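Local coordinates for C-domain type II peptide synthetase (Streptomyces globisporus, PDB 4ZNM), which is a condensation-domain protein of the type II peptide synthetase kind, built on the two-lobed fold shared with the CoA-dependent acyltransferases, at residues A[274-279]-A[443-448]; A[76-81]-A[93-98]; A[120-125]-A[394-399]; A[20-25]-A[198-203]. All blocks are in the same frame, centred on the assembly; numbering follows the deposited sequence.

Interaction 1 of 4, residues A[274-279]-A[443-448]; sequences AAYQVL and ADYLDV
Tyr445, Leu279 and Val448 carry the crossing of two long helices, 268-284 and 435-454. The short segments 274-279 and 443-448 come within 9.2 Å of each other, axis to axis, their N-to-C directions 118° apart. Leu279 works as a knob in a hole: with CG anti to the backbone N (chi1 176°), it enters the hollow made by Asp444, Tyr445 and Val448 and completed one turn earlier by Phe441. Its methyls divide the hollow: Leu279 CD2 lies 3.7 Å from Tyr445 CB and Leu279 CD1 3.7 Å from Asp444 CB. Val448 answers from the other helix with both of its branches. Val448 CG1 touches Val278 CG1 at 3.9 Å and also rests 3.5 Å from the carbonyl oxygen Ala275 O, while CG2 packs against Leu279 CD1. Tyr445 contributes a ring edge rather than a face: Tyr445 CE1 is directed at the backbone of the opposite helix, 3.6 Å from Tyr276 N, which lies in the ring plane, and 3.9 Å from Ala275 CB. The Tyr445 side chain runs roughly perpendicular to that of Tyr276, Tyr445 CD1 lying near the plane of the Tyr276 ring at its edge. The contact is buried and apolar, and each phenol finds a polar partner beyond it, Tyr445 OH on Met272 O and Tyr276 OH on Ser369 OG. Trp412 of strand 410-416 meets both tyrosine rings and Phe371 of strand 366-373 stacks on Tyr276, so the crossing helices lie against this five-stranded sheet, with helix 326-335 packed on Ala274.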
loop_
_atom_site.group_PDB
_atom_site.type_symbol
_atom_site.label_atom_id
_atom_site.label_comp_id
_atom_site.label_asym_id
_atom_site.label_seq_id
_atom_site.Cartn_x
_atom_site.Cartn_y
_atom_site.Cartn_z
ATOM N N ALA A 274 -2.346 -16.299 7.310
ATOM C CA ALA A 274 -2.493 -17.367 8.321
ATOM C C ALA A 274 -1.363 -17.372 9.327
ATOM O O ALA A 274 -1.601 -17.512 10.532
ATOM C CB ALA A 274 -2.572 -18.739 7.655
ATOM N N ALA A 275 -0.121 -17.282 8.840
ATOM C CA ALA A 275 1.032 -17.270 9.738
ATOM C C ALA A 275 0.962 -16.057 10.678
ATOM O O ALA A 275 1.397 -16.127 11.833
ATOM C CB ALA A 275 2.329 -17.251 8.965
ATOM N N TYR A 276 0.446 -14.941 10.182
ATOM C CA TYR A 276 0.301 -13.737 11.035
ATOM C C TYR A 276 -0.698 -14.007 12.161
ATOM O O TYR A 276 -0.504 -13.605 13.317
ATOM C CB TYR A 276 -0.140 -12.532 10.209
ATOM C CG TYR A 276 -0.099 -11.239 10.973
ATOM C CD1 TYR A 276 1.056 -10.851 11.620
ATOM C CD2 TYR A 276 -1.210 -10.412 11.050
ATOM C CE1 TYR A 276 1.117 -9.685 12.321
ATOM C CE2 TYR A 276 -1.150 -9.212 11.744
ATOM C CZ TYR A 276 0.031 -8.857 12.361
ATOM O OH TYR A 276 0.153 -7.691 13.068
ATOM N N GLN A 277 -1.764 -14.709 11.822
ATOM C CA GLN A 277 -2.767 -15.049 12.820
ATOM C C GLN A 277 -2.176 -15.949 13.878
ATOM O O GLN A 277 -2.435 -15.771 15.091
ATOM C CB GLN A 277 -3.969 -15.709 12.167
ATOM C CG GLN A 277 -4.688 -14.767 11.255
ATOM C CD GLN A 277 -5.986 -15.316 10.749
ATOM O OE1 GLN A 277 -7.039 -15.110 11.351
ATOM N NE2 GLN A 277 -5.928 -16.003 9.631
ATOM N N VAL A 278 -1.378 -16.914 13.436
ATOM C CA VAL A 278 -0.697 -17.802 14.369
ATOM C C VAL A 278 0.199 -16.969 15.285
ATOM O O VAL A 278 0.231 -17.179 16.496
ATOM C CB VAL A 278 0.097 -18.906 13.640
ATOM C CG1 VAL A 278 0.919 -19.734 14.601
ATOM C CG2 VAL A 278 -0.849 -19.850 12.939
ATOM N N LEU A 279 0.927 -16.027 14.708
ATOM C CA LEU A 279 1.799 -15.161 15.493
ATOM C C LEU A 279 1.003 -14.365 16.531
ATOM O O LEU A 279 1.401 -14.300 17.673
ATOM C CB LEU A 279 2.543 -14.177 14.602
ATOM C CG LEU A 279 3.431 -13.135 15.310
ATOM C CD1 LEU A 279 4.628 -13.795 15.983
ATOM C CD2 LEU A 279 3.885 -12.107 14.327
ATOM N N ALA A 443 10.985 -10.497 13.385
ATOM C CA ALA A 443 11.780 -11.718 13.439
ATOM C C ALA A 443 10.934 -12.900 13.926
ATOM O O ALA A 443 11.124 -14.020 13.463
ATOM C CB ALA A 443 12.987 -11.529 14.317
ATOM N N ASP A 444 10.005 -12.643 14.848
ATOM C CA ASP A 444 9.065 -13.666 15.321
ATOM C C ASP A 444 8.147 -14.139 14.194
ATOM O O ASP A 444 7.819 -15.329 14.084
ATOM C CB ASP A 444 8.198 -13.135 16.468
ATOM C CG ASP A 444 8.981 -12.896 17.758
ATOM O OD1 ASP A 444 10.127 -13.376 17.902
ATOM O OD2 ASP A 444 8.429 -12.206 18.640
ATOM N N TYR A 445 7.692 -13.196 13.385
ATOM C CA TYR A 445 6.849 -13.540 12.239
ATOM C C TYR A 445 7.605 -14.435 11.243
ATOM O O TYR A 445 7.062 -15.439 10.781
ATOM C CB TYR A 445 6.319 -12.289 11.499
ATOM C CG TYR A 445 5.559 -12.659 10.234
ATOM C CD1 TYR A 445 4.267 -13.156 10.295
ATOM C CD2 TYR A 445 6.149 -12.565 8.997
ATOM C CE1 TYR A 445 3.567 -13.541 9.162
ATOM C CE2 TYR A 445 5.459 -12.954 7.836
ATOM C CZ TYR A 445 4.168 -13.446 7.924
ATOM O OH TYR A 445 3.474 -13.828 6.778
ATOM N N LEU A 446 8.841 -14.095 10.906
ATOM C CA LEU A 446 9.551 -14.879 9.896
ATOM C C LEU A 446 9.822 -16.294 10.406
ATOM O O LEU A 446 9.811 -17.272 9.632
ATOM C CB LEU A 446 10.864 -14.190 9.475
ATOM C CG LEU A 446 10.605 -12.912 8.682
ATOM C CD1 LEU A 446 11.908 -12.109 8.420
ATOM C CD2 LEU A 446 9.899 -13.218 7.362
ATOM N N ASP A 447 10.035 -16.404 11.710
ATOM C CA ASP A 447 10.246 -17.712 12.334
ATOM C C ASP A 447 8.937 -18.532 12.345
ATOM O O ASP A 447 8.945 -19.723 12.037
ATOM C CB ASP A 447 10.789 -17.546 13.772
ATOM C CG ASP A 447 11.087 -18.879 14.444
ATOM O OD1 ASP A 447 12.101 -19.508 14.067
ATOM O OD2 ASP A 447 10.308 -19.281 15.347
ATOM N N VAL A 448 7.816 -17.901 12.696
ATOM C CA VAL A 448 6.520 -18.602 12.685
ATOM C C VAL A 448 6.253 -19.139 11.275
ATOM O O VAL A 448 5.915 -20.322 11.087
ATOM C CB VAL A 448 5.383 -17.681 13.152
ATOM C CG1 VAL A 448 4.019 -18.211 12.722
ATOM C CG2 VAL A 448 5.423 -17.531 14.654
#

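Interaction 2 of 4, residues A[76-81]-A[93-98]; sequences ALRTSL and LPAGPA
Leu93 N donates to Arg78 O at 2.8 Å and 173°, the one backbone hydrogen bond between 76-81 and 93-98, made where the two chains continue just past the paired strands 79-84 and 87-92. The second link comes from a side chain. A bend at chi3 (-95°) turns the Arg78 guanidinium back so that Arg78 NH1 meets Leu93 O at 3.1 Å, with the oxygen in the guanidinium plane and the donor tilted 32° from the plane of the carbonyl. The N-H and C=O of Leu93 are thus both held by one residue, Arg78. Farther along, Arg78 CD passes 3.5 Å from Ala95 N and 3.9 Å from Ala95 CB. The Leu93 side chain turns to Ser80: Leu93 CD1 lies 3.5 Å from Ser80 OG, a methyl resting alongside a hydroxyl that also makes a weak hydrogen bond to Glu91 O. The contact is near the surface. The remaining nitrogens of Arg78 hold carbonyls at the C-terminal end of helix 60-73, NE on Val71 O and NH2 on Val72 O, which fixes the rotation of the guanidinium. Ala95 packs on the same two valines, so the hairpin 79-92 and the loop leading to strand 101-104 are both fastened to the end of that helix.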
loop_
_atom_site.group_PDB
_atom_site.type_symbol
_atom_site.label_atom_id
_atom_site.label_comp_id
_atom_site.label_asym_id
_atom_site.label_seq_id
_atom_site.Cartn_x
_atom_site.Cartn_y
_atom_site.Cartn_z
ATOM N N ALA A 76 -6.935 12.803 -10.955
ATOM C CA ALA A 76 -6.601 12.561 -9.563
ATOM C C ALA A 76 -5.277 13.234 -9.206
ATOM O O ALA A 76 -5.079 13.594 -8.058
ATOM C CB ALA A 76 -6.527 11.078 -9.266
ATOM N N LEU A 77 -4.380 13.397 -10.184
ATOM C CA LEU A 77 -3.050 13.960 -9.914
ATOM C C LEU A 77 -3.050 15.486 -9.876
ATOM O O LEU A 77 -1.998 16.100 -9.704
ATOM C CB LEU A 77 -2.025 13.517 -10.976
ATOM C CG LEU A 77 -1.704 12.011 -11.018
ATOM C CD1 LEU A 77 -0.655 11.706 -12.059
ATOM C CD2 LEU A 77 -1.251 11.532 -9.678
ATOM N N ARG A 78 -4.229 16.060 -10.076
ATOM C CA ARG A 78 -4.471 17.491 -10.088
ATOM C C ARG A 78 -5.636 17.814 -9.163
ATOM O O ARG A 78 -6.184 18.907 -9.236
ATOM C CB ARG A 78 -4.833 17.988 -11.502
ATOM C CG ARG A 78 -3.858 17.738 -12.506
ATOM C CD ARG A 78 -4.316 18.320 -13.801
ATOM N NE ARG A 78 -5.008 17.416 -14.714
ATOM C CZ ARG A 78 -6.234 17.633 -15.184
ATOM N NH1 ARG A 78 -6.953 18.659 -14.756
ATOM N NH2 ARG A 78 -6.763 16.800 -16.069
ATOM N N THR A 79 -6.043 16.862 -8.326
ATOM C CA THR A 79 -7.159 17.089 -7.393
ATOM C C THR A 79 -6.650 17.370 -5.982
ATOM O O THR A 79 -6.356 16.468 -5.214
ATOM C CB THR A 79 -8.134 15.902 -7.378
ATOM O OG1 THR A 79 -8.579 15.651 -8.720
ATOM C CG2 THR A 79 -9.357 16.208 -6.558
ATOM N N SER A 80 -6.532 18.655 -5.662
ATOM C CA SER A 80 -6.153 19.050 -4.323
ATOM C C SER A 80 -7.314 18.813 -3.353
ATOM O O SER A 80 -8.476 18.715 -3.751
ATOM C CB SER A 80 -5.762 20.524 -4.305
ATOM O OG SER A 80 -6.899 21.325 -4.587
ATOM N N LEU A 81 -6.972 18.740 -2.081
ATOM C CA LEU A 81 -7.908 18.563 -1.000
ATOM C C LEU A 81 -7.627 19.665 0.024
ATOM O O LEU A 81 -6.524 19.719 0.604
ATOM C CB LEU A 81 -7.729 17.184 -0.365
ATOM C CG LEU A 81 -8.015 15.982 -1.263
ATOM C CD1 LEU A 81 -7.731 14.713 -0.490
ATOM C CD2 LEU A 81 -9.450 15.979 -1.749
ATOM N N LEU A 93 -7.750 20.933 -10.401
ATOM C CA LEU A 93 -7.048 22.123 -10.885
ATOM C C LEU A 93 -6.393 21.873 -12.238
ATOM O O LEU A 93 -6.204 20.719 -12.632
ATOM C CB LEU A 93 -5.979 22.561 -9.860
ATOM C CG LEU A 93 -6.508 22.760 -8.439
ATOM C CD1 LEU A 93 -5.383 22.742 -7.437
ATOM C CD2 LEU A 93 -7.307 24.044 -8.354
ATOM N N PRO A 94 -6.054 22.952 -12.952
ATOM C CA PRO A 94 -5.158 22.841 -14.113
ATOM C C PRO A 94 -3.768 22.362 -13.691
ATOM O O PRO A 94 -3.298 22.755 -12.619
ATOM C CB PRO A 94 -5.105 24.272 -14.664
ATOM C CG PRO A 94 -6.192 25.025 -13.994
ATOM C CD PRO A 94 -6.430 24.354 -12.677
ATOM N N ALA A 95 -3.129 21.523 -14.501
ATOM C CA ALA A 95 -1.789 21.003 -14.191
ATOM C C ALA A 95 -0.819 22.131 -13.890
ATOM O O ALA A 95 -0.894 23.208 -14.496
ATOM C CB ALA A 95 -1.253 20.160 -15.361
ATOM N N GLY A 96 0.084 21.912 -12.946
ATOM C CA GLY A 96 1.087 22.938 -12.679
ATOM C C GLY A 96 2.257 22.778 -13.671
ATOM O O GLY A 96 2.225 21.941 -14.565
ATOM N N PRO A 97 3.307 23.571 -13.494
ATOM C CA PRO A 97 4.510 23.464 -14.336
ATOM C C PRO A 97 5.133 22.086 -14.311
ATOM O O PRO A 97 5.316 21.487 -13.244
ATOM C CB PRO A 97 5.464 24.484 -13.721
ATOM C CG PRO A 97 4.583 25.464 -13.002
ATOM C CD PRO A 97 3.404 24.658 -12.500
ATOM N N ALA A 98 5.453 21.547 -15.483
ATOM C CA ALA A 98 6.193 20.286 -15.530
ATOM C C ALA A 98 7.536 20.445 -14.817
ATOM O O ALA A 98 8.237 21.421 -15.088
ATOM C CB ALA A 98 6.414 19.871 -16.948
#

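Interaction 3 of 4, residues A[120-125]-A[394-399]; sequences LLNEVE and WERQLS
Arg396 reaches Leu121, Asn122 and Glu125 from the crossover excursion that leaves the C-terminal lobe, adds strands 383-385 and 388-392 to the N-terminal sheet and returns to strand 410-416, consistent with the latch of condensation domains. Arg396 meets the last turns of helix 110-125. A bend at chi3 (78°) turns its guanidinium so that NH2 points at the helix. Arg396 NH2 forms a salt bridge to Glu125 OE2 at 2.9 Å and 157°, arriving nearly in line with the carboxylate C-O bond although the two flat groups stand 62° apart. Arg396 NH2 also approaches Asn122 OD1 to 2.5 Å, a very short hydrogen bond whose exact length is doubtful. Asn122 ND2 turns to the backbone of the 394-399 loop: it gives a weak bond to Leu398 O at 3.4 Å and lies 3.0 Å from Ser399 O. Glu125 OE2 has a second cationic partner in Arg246 of strand 242-249, and its OE1 accepts from Ser404 N. Two arginines round one carboxylate probably favour its charged form and link the helix to both the crossover loop and the C-terminal lobe. Leu121 packs over one face of the guanidinium, offset toward the rim, and Leu121 CD2 lies 3.3 Å from Arg396 NE, a nitrogen buried here with no polar partner in the model.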
loop_
_atom_site.group_PDB
_atom_site.type_symbol
_atom_site.label_atom_id
_atom_site.label_comp_id
_atom_site.label_asym_id
_atom_site.label_seq_id
_atom_site.Cartn_x
_atom_site.Cartn_y
_atom_site.Cartn_z
ATOM N N LEU A 120 18.516 6.820 -2.593
ATOM C CA LEU A 120 17.748 7.884 -3.194
ATOM C C LEU A 120 16.275 7.668 -2.871
ATOM O O LEU A 120 15.581 8.595 -2.447
ATOM C CB LEU A 120 17.982 7.940 -4.703
ATOM C CG LEU A 120 17.248 9.070 -5.417
ATOM C CD1 LEU A 120 17.650 10.445 -4.820
ATOM C CD2 LEU A 120 17.509 9.026 -6.905
ATOM N N LEU A 121 15.795 6.442 -3.048
ATOM C CA LEU A 121 14.381 6.159 -2.751
ATOM C C LEU A 121 14.035 6.600 -1.307
ATOM O O LEU A 121 13.037 7.298 -1.054
ATOM C CB LEU A 121 14.095 4.669 -2.984
ATOM C CG LEU A 121 12.699 4.160 -2.642
ATOM C CD1 LEU A 121 11.634 4.955 -3.360
ATOM C CD2 LEU A 121 12.561 2.693 -2.981
ATOM N N ASN A 122 14.884 6.238 -0.359
ATOM C CA ASN A 122 14.592 6.515 1.037
ATOM C C ASN A 122 14.618 7.992 1.319
ATOM O O ASN A 122 13.810 8.497 2.102
ATOM C CB ASN A 122 15.606 5.833 1.947
ATOM C CG ASN A 122 15.130 4.491 2.423
ATOM O OD1 ASN A 122 14.278 3.867 1.793
ATOM N ND2 ASN A 122 15.668 4.040 3.535
ATOM N N GLU A 123 15.563 8.683 0.691
ATOM C CA GLU A 123 15.683 10.120 0.901
ATOM C C GLU A 123 14.431 10.801 0.379
ATOM O O GLU A 123 13.866 11.660 1.044
ATOM C CB GLU A 123 16.929 10.695 0.203
ATOM C CG GLU A 123 17.058 12.191 0.448
ATOM C CD GLU A 123 18.088 12.846 -0.434
ATOM O OE1 GLU A 123 19.019 12.144 -0.880
ATOM O OE2 GLU A 123 17.963 14.066 -0.677
ATOM N N VAL A 124 13.974 10.418 -0.806
ATOM C CA VAL A 124 12.763 11.035 -1.355
ATOM C C VAL A 124 11.586 10.752 -0.417
ATOM O O VAL A 124 10.825 11.644 -0.112
ATOM C CB VAL A 124 12.470 10.546 -2.787
ATOM C CG1 VAL A 124 11.061 10.949 -3.230
ATOM C CG2 VAL A 124 13.517 11.095 -3.729
ATOM N N GLU A 125 11.490 9.534 0.110
ATOM C CA GLU A 125 10.402 9.185 1.036
ATOM C C GLU A 125 10.430 10.012 2.314
ATOM O O GLU A 125 9.405 10.186 2.954
ATOM C CB GLU A 125 10.457 7.692 1.412
ATOM C CG GLU A 125 9.262 7.222 2.193
ATOM C CD GLU A 125 9.396 5.776 2.703
ATOM O OE1 GLU A 125 8.549 5.363 3.555
ATOM O OE2 GLU A 125 10.340 5.074 2.265
ATOM N N TRP A 394 11.642 -3.555 -6.224
ATOM C CA TRP A 394 10.792 -4.071 -5.154
ATOM C C TRP A 394 11.593 -4.411 -3.919
ATOM O O TRP A 394 11.150 -4.197 -2.797
ATOM C CB TRP A 394 10.070 -5.335 -5.612
ATOM C CG TRP A 394 8.897 -5.087 -6.430
ATOM C CD1 TRP A 394 8.692 -5.495 -7.721
ATOM C CD2 TRP A 394 7.713 -4.374 -6.028
ATOM N NE1 TRP A 394 7.443 -5.071 -8.152
ATOM C CE2 TRP A 394 6.825 -4.388 -7.131
ATOM C CE3 TRP A 394 7.317 -3.726 -4.842
ATOM C CZ2 TRP A 394 5.561 -3.775 -7.083
ATOM C CZ3 TRP A 394 6.064 -3.112 -4.798
ATOM C CH2 TRP A 394 5.202 -3.145 -5.913
ATOM N N GLU A 395 12.777 -4.978 -4.143
ATOM C CA GLU A 395 13.636 -5.416 -3.047
ATOM C C GLU A 395 14.239 -4.194 -2.378
ATOM O O GLU A 395 14.985 -3.423 -2.981
ATOM C CB GLU A 395 14.729 -6.391 -3.547
ATOM C CG GLU A 395 15.727 -5.833 -4.559
ATOM C CD GLU A 395 16.547 -6.937 -5.252
ATOM O OE1 GLU A 395 16.124 -8.119 -5.219
ATOM O OE2 GLU A 395 17.612 -6.618 -5.831
ATOM N N ARG A 396 13.828 -3.971 -1.146
ATOM C CA ARG A 396 14.382 -2.914 -0.326
ATOM C C ARG A 396 14.934 -3.566 0.926
ATOM O O ARG A 396 14.354 -4.501 1.444
ATOM C CB ARG A 396 13.319 -1.862 0.025
ATOM C CG ARG A 396 12.796 -1.043 -1.155
ATOM C CD ARG A 396 11.737 -0.036 -0.757
ATOM N NE ARG A 396 12.280 1.167 -0.116
ATOM C CZ ARG A 396 11.528 2.204 0.262
ATOM N NH1 ARG A 396 10.223 2.179 0.064
ATOM N NH2 ARG A 396 12.071 3.277 0.828
ATOM N N GLN A 397 16.054 -3.066 1.414
ATOM C CA GLN A 397 16.694 -3.658 2.572
ATOM C C GLN A 397 16.952 -2.561 3.600
ATOM O O GLN A 397 17.025 -2.807 4.804
ATOM C CB GLN A 397 17.976 -4.378 2.124
ATOM C CG GLN A 397 17.658 -5.534 1.147
ATOM C CD GLN A 397 18.814 -5.932 0.251
ATOM O OE1 GLN A 397 19.932 -6.155 0.717
ATOM N NE2 GLN A 397 18.544 -6.034 -1.051
ATOM N N LEU A 398 17.003 -1.330 3.106
ATOM C CA LEU A 398 17.337 -0.178 3.910
ATOM C C LEU A 398 16.117 0.282 4.676
ATOM O O LEU A 398 15.130 0.704 4.082
ATOM C CB LEU A 398 17.839 0.955 3.011
ATOM C CG LEU A 398 19.003 1.827 3.447
ATOM C CD1 LEU A 398 20.156 1.026 4.004
ATOM C CD2 LEU A 398 19.461 2.603 2.238
ATOM N N SER A 399 16.201 0.242 5.989
ATOM C CA SER A 399 15.116 0.749 6.806
ATOM C C SER A 399 15.082 2.296 6.810
ATOM O O SER A 399 16.021 2.989 6.375
ATOM C CB SER A 399 15.229 0.190 8.223
ATOM O OG SER A 399 16.248 0.849 8.945
#

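Interaction 4 of 4, residues A[20-25]-A[198-203]; sequences LSFHQE and RWEREA
Phe22 and Glu200 form the tight, buried half of this contact, while Arg201 reaches round to a more open half with Leu20 and Glu25; both partners from helix 193-203 hold the start of the N-terminal helix 22-28. In the buried half the Glu200 carboxylate lies against the first turn. Glu200 OE1 accepts from Phe22 N at 2.8 Å and 168°, on the syn side but 34° out of the carboxylate plane, and OE2 is joined to His23 N by a water. The Phe22 ring and the Glu200 chain run antiparallel alongside each other, Phe22 CD2 coming 3.2 Å from Glu200 CD. Glu200 CG sits between its backbone N and carbonyl carbon (chi1 74°), from where the extended chain runs straight to the helix start. Ser21 and Gln24 add a capping box, with Gln24 N bonded to Ser21 OG and Ser21 N to Gln24 OE1. On the partly exposed side Arg201 NH2 bonds Leu20 O at 2.7 Å, almost in line with the carbonyl, and forms a salt bridge to Glu25 OE2 at 2.9 Å. Both acceptors lie near the guanidinium plane, and Phe22 CE1 rests over one face, 3.6 Å from Arg201 NH1. Arg349 brings a like charge close to NH1. A carboxylate at the amide-rich start of a helix would be stabilised by the helix dipole, so Glu200 is probably ionised, and Arg201 probably offsets the charge of Glu25.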
loop_
_atom_site.group_PDB
_atom_site.type_symbol
_atom_site.label_atom_id
_atom_site.label_comp_id
_atom_site.label_asym_id
_atom_site.label_seq_id
_atom_site.Cartn_x
_atom_site.Cartn_y
_atom_site.Cartn_z
ATOM N N LEU A 20 -15.815 13.377 -1.943
ATOM C CA LEU A 20 -14.729 12.536 -1.447
ATOM C C LEU A 20 -15.134 11.126 -1.775
ATOM O O LEU A 20 -16.322 10.766 -1.649
ATOM C CB LEU A 20 -14.491 12.669 0.058
ATOM C CG LEU A 20 -13.950 13.970 0.642
ATOM C CD1 LEU A 20 -13.900 13.865 2.174
ATOM C CD2 LEU A 20 -12.584 14.271 0.104
ATOM N N SER A 21 -14.165 10.318 -2.168
ATOM C CA SER A 21 -14.410 8.891 -2.335
ATOM C C SER A 21 -14.704 8.228 -0.990
ATOM O O SER A 21 -14.405 8.792 0.055
ATOM C CB SER A 21 -13.202 8.227 -2.956
ATOM O OG SER A 21 -12.085 8.299 -2.074
ATOM N N PHE A 22 -15.248 7.011 -1.014
ATOM C CA PHE A 22 -15.383 6.222 0.195
ATOM C C PHE A 22 -14.029 6.008 0.859
ATOM O O PHE A 22 -13.915 6.100 2.097
ATOM C CB PHE A 22 -16.048 4.875 -0.109
ATOM C CG PHE A 22 -17.512 4.969 -0.425
ATOM C CD1 PHE A 22 -18.335 5.870 0.241
ATOM C CD2 PHE A 22 -18.082 4.133 -1.361
ATOM C CE1 PHE A 22 -19.681 5.940 -0.031
ATOM C CE2 PHE A 22 -19.438 4.202 -1.643
ATOM C CZ PHE A 22 -20.236 5.103 -0.971
ATOM N N HIS A 23 -12.982 5.782 0.068
ATOM C CA HIS A 23 -11.695 5.614 0.672
ATOM C C HIS A 23 -11.265 6.898 1.392
ATOM O O HIS A 23 -10.703 6.849 2.469
ATOM C CB HIS A 23 -10.646 5.240 -0.355
ATOM C CG HIS A 23 -9.274 5.145 0.221
ATOM N ND1 HIS A 23 -8.926 4.197 1.165
ATOM C CD2 HIS A 23 -8.164 5.896 0.012
ATOM C CE1 HIS A 23 -7.654 4.350 1.491
ATOM N NE2 HIS A 23 -7.166 5.370 0.807
ATOM N N GLN A 24 -11.491 8.038 0.769
ATOM C CA GLN A 24 -11.104 9.308 1.373
ATOM C C GLN A 24 -11.941 9.579 2.653
ATOM O O GLN A 24 -11.427 10.139 3.624
ATOM C CB GLN A 24 -11.244 10.422 0.341
ATOM C CG GLN A 24 -10.108 10.326 -0.703
ATOM C CD GLN A 24 -10.302 11.182 -1.938
ATOM O OE1 GLN A 24 -11.394 11.670 -2.203
ATOM N NE2 GLN A 24 -9.226 11.328 -2.732
ATOM N N GLU A 25 -13.205 9.168 2.655
ATOM C CA GLU A 25 -14.029 9.189 3.883
ATOM C C GLU A 25 -13.411 8.365 5.017
ATOM O O GLU A 25 -13.380 8.780 6.187
ATOM C CB GLU A 25 -15.431 8.635 3.619
ATOM C CG GLU A 25 -16.352 9.557 2.890
ATOM C CD GLU A 25 -17.772 8.995 2.739
ATOM O OE1 GLU A 25 -18.113 7.922 3.318
ATOM O OE2 GLU A 25 -18.545 9.653 2.018
ATOM N N ARG A 198 -18.338 8.425 -8.575
ATOM C CA ARG A 198 -19.760 8.359 -8.929
ATOM C C ARG A 198 -20.258 6.925 -8.923
ATOM O O ARG A 198 -21.289 6.593 -8.327
ATOM C CB ARG A 198 -20.008 8.955 -10.316
ATOM C CG ARG A 198 -20.446 10.401 -10.325
ATOM C CD ARG A 198 -21.072 10.784 -11.671
ATOM N NE ARG A 198 -20.159 10.637 -12.815
ATOM C CZ ARG A 198 -20.291 9.742 -13.798
ATOM N NH1 ARG A 198 -19.403 9.719 -14.784
ATOM N NH2 ARG A 198 -21.296 8.871 -13.818
ATOM N N TRP A 199 -19.522 6.072 -9.619
ATOM C CA TRP A 199 -19.944 4.707 -9.797
ATOM C C TRP A 199 -20.070 4.013 -8.428
ATOM O O TRP A 199 -21.000 3.244 -8.202
ATOM C CB TRP A 199 -18.980 3.945 -10.701
ATOM C CG TRP A 199 -19.380 2.516 -10.762
ATOM C CD1 TRP A 199 -20.363 1.970 -11.541
ATOM C CD2 TRP A 199 -18.872 1.449 -9.955
ATOM N NE1 TRP A 199 -20.498 0.630 -11.271
ATOM C CE2 TRP A 199 -19.595 0.282 -10.301
ATOM C CE3 TRP A 199 -17.887 1.366 -8.973
ATOM C CZ2 TRP A 199 -19.343 -0.948 -9.713
ATOM C CZ3 TRP A 199 -17.637 0.140 -8.391
ATOM C CH2 TRP A 199 -18.358 -1.002 -8.768
ATOM N N GLU A 200 -19.143 4.271 -7.511
ATOM C CA GLU A 200 -19.174 3.504 -6.256
ATOM C C GLU A 200 -20.394 3.901 -5.413
ATOM O O GLU A 200 -20.946 3.083 -4.688
ATOM C CB GLU A 200 -17.874 3.677 -5.455
ATOM C CG GLU A 200 -17.726 5.030 -4.775
ATOM C CD GLU A 200 -16.432 5.159 -3.955
ATOM O OE1 GLU A 200 -16.131 6.306 -3.562
ATOM O OE2 GLU A 200 -15.729 4.139 -3.693
ATOM N N ARG A 201 -20.851 5.135 -5.548
ATOM C CA ARG A 201 -22.040 5.567 -4.824
ATOM C C ARG A 201 -23.309 4.994 -5.461
ATOM O O ARG A 201 -24.255 4.729 -4.775
ATOM C CB ARG A 201 -22.074 7.098 -4.752
ATOM C CG ARG A 201 -21.021 7.628 -3.776
ATOM C CD ARG A 201 -20.982 9.143 -3.625
ATOM N NE ARG A 201 -19.839 9.536 -2.799
ATOM C CZ ARG A 201 -19.836 9.566 -1.466
ATOM N NH1 ARG A 201 -20.923 9.246 -0.773
ATOM N NH2 ARG A 201 -18.744 9.935 -0.821
ATOM N N GLU A 202 -23.317 4.770 -6.771
ATOM C CA GLU A 202 -24.432 4.079 -7.414
ATOM C C GLU A 202 -24.491 2.632 -6.949
ATOM O O GLU A 202 -25.563 2.087 -6.679
ATOM C CB GLU A 202 -24.296 4.117 -8.938
ATOM C CG GLU A 202 -24.476 5.502 -9.537
ATOM C CD GLU A 202 -25.883 6.027 -9.325
ATOM O OE1 GLU A 202 -26.782 5.662 -10.108
ATOM O OE2 GLU A 202 -26.092 6.796 -8.364
ATOM N N ALA A 203 -23.317 2.020 -6.857
ATOM C CA ALA A 203 -23.209 0.642 -6.447
ATOM C C ALA A 203 -23.674 0.485 -5.011
ATOM O O ALA A 203 -24.260 -0.536 -4.655
ATOM C CB ALA A 203 -21.792 0.157 -6.599
HETATM O O HOH W 1 -13.235 4.688 -2.555
#

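From the N terminus, segment 20-25 opens interaction 4, whose loop closes only at 198-203, tying the N-terminal helix 22-28 to helix 193-203. Nested inside it, interaction 2 joins 76-81 to 93-98 across a short hairpin; these two touch, Leu81 CD2 lying 4.0 Å from Leu20 CD2. Segment 120-125 opens interaction 3 before interaction 4 has closed, so the two cross. Segment 274-279 then opens interaction 1; 394-399 closes interaction 3 and 443-448 closes interaction 1, a second crossing. Interaction 3 thus bridges early and late chain, tying helix 110-125 to the crossover loop, while interaction 1 joins helices of the C-terminal lobe, its centre about 42 Å from that of interaction 2.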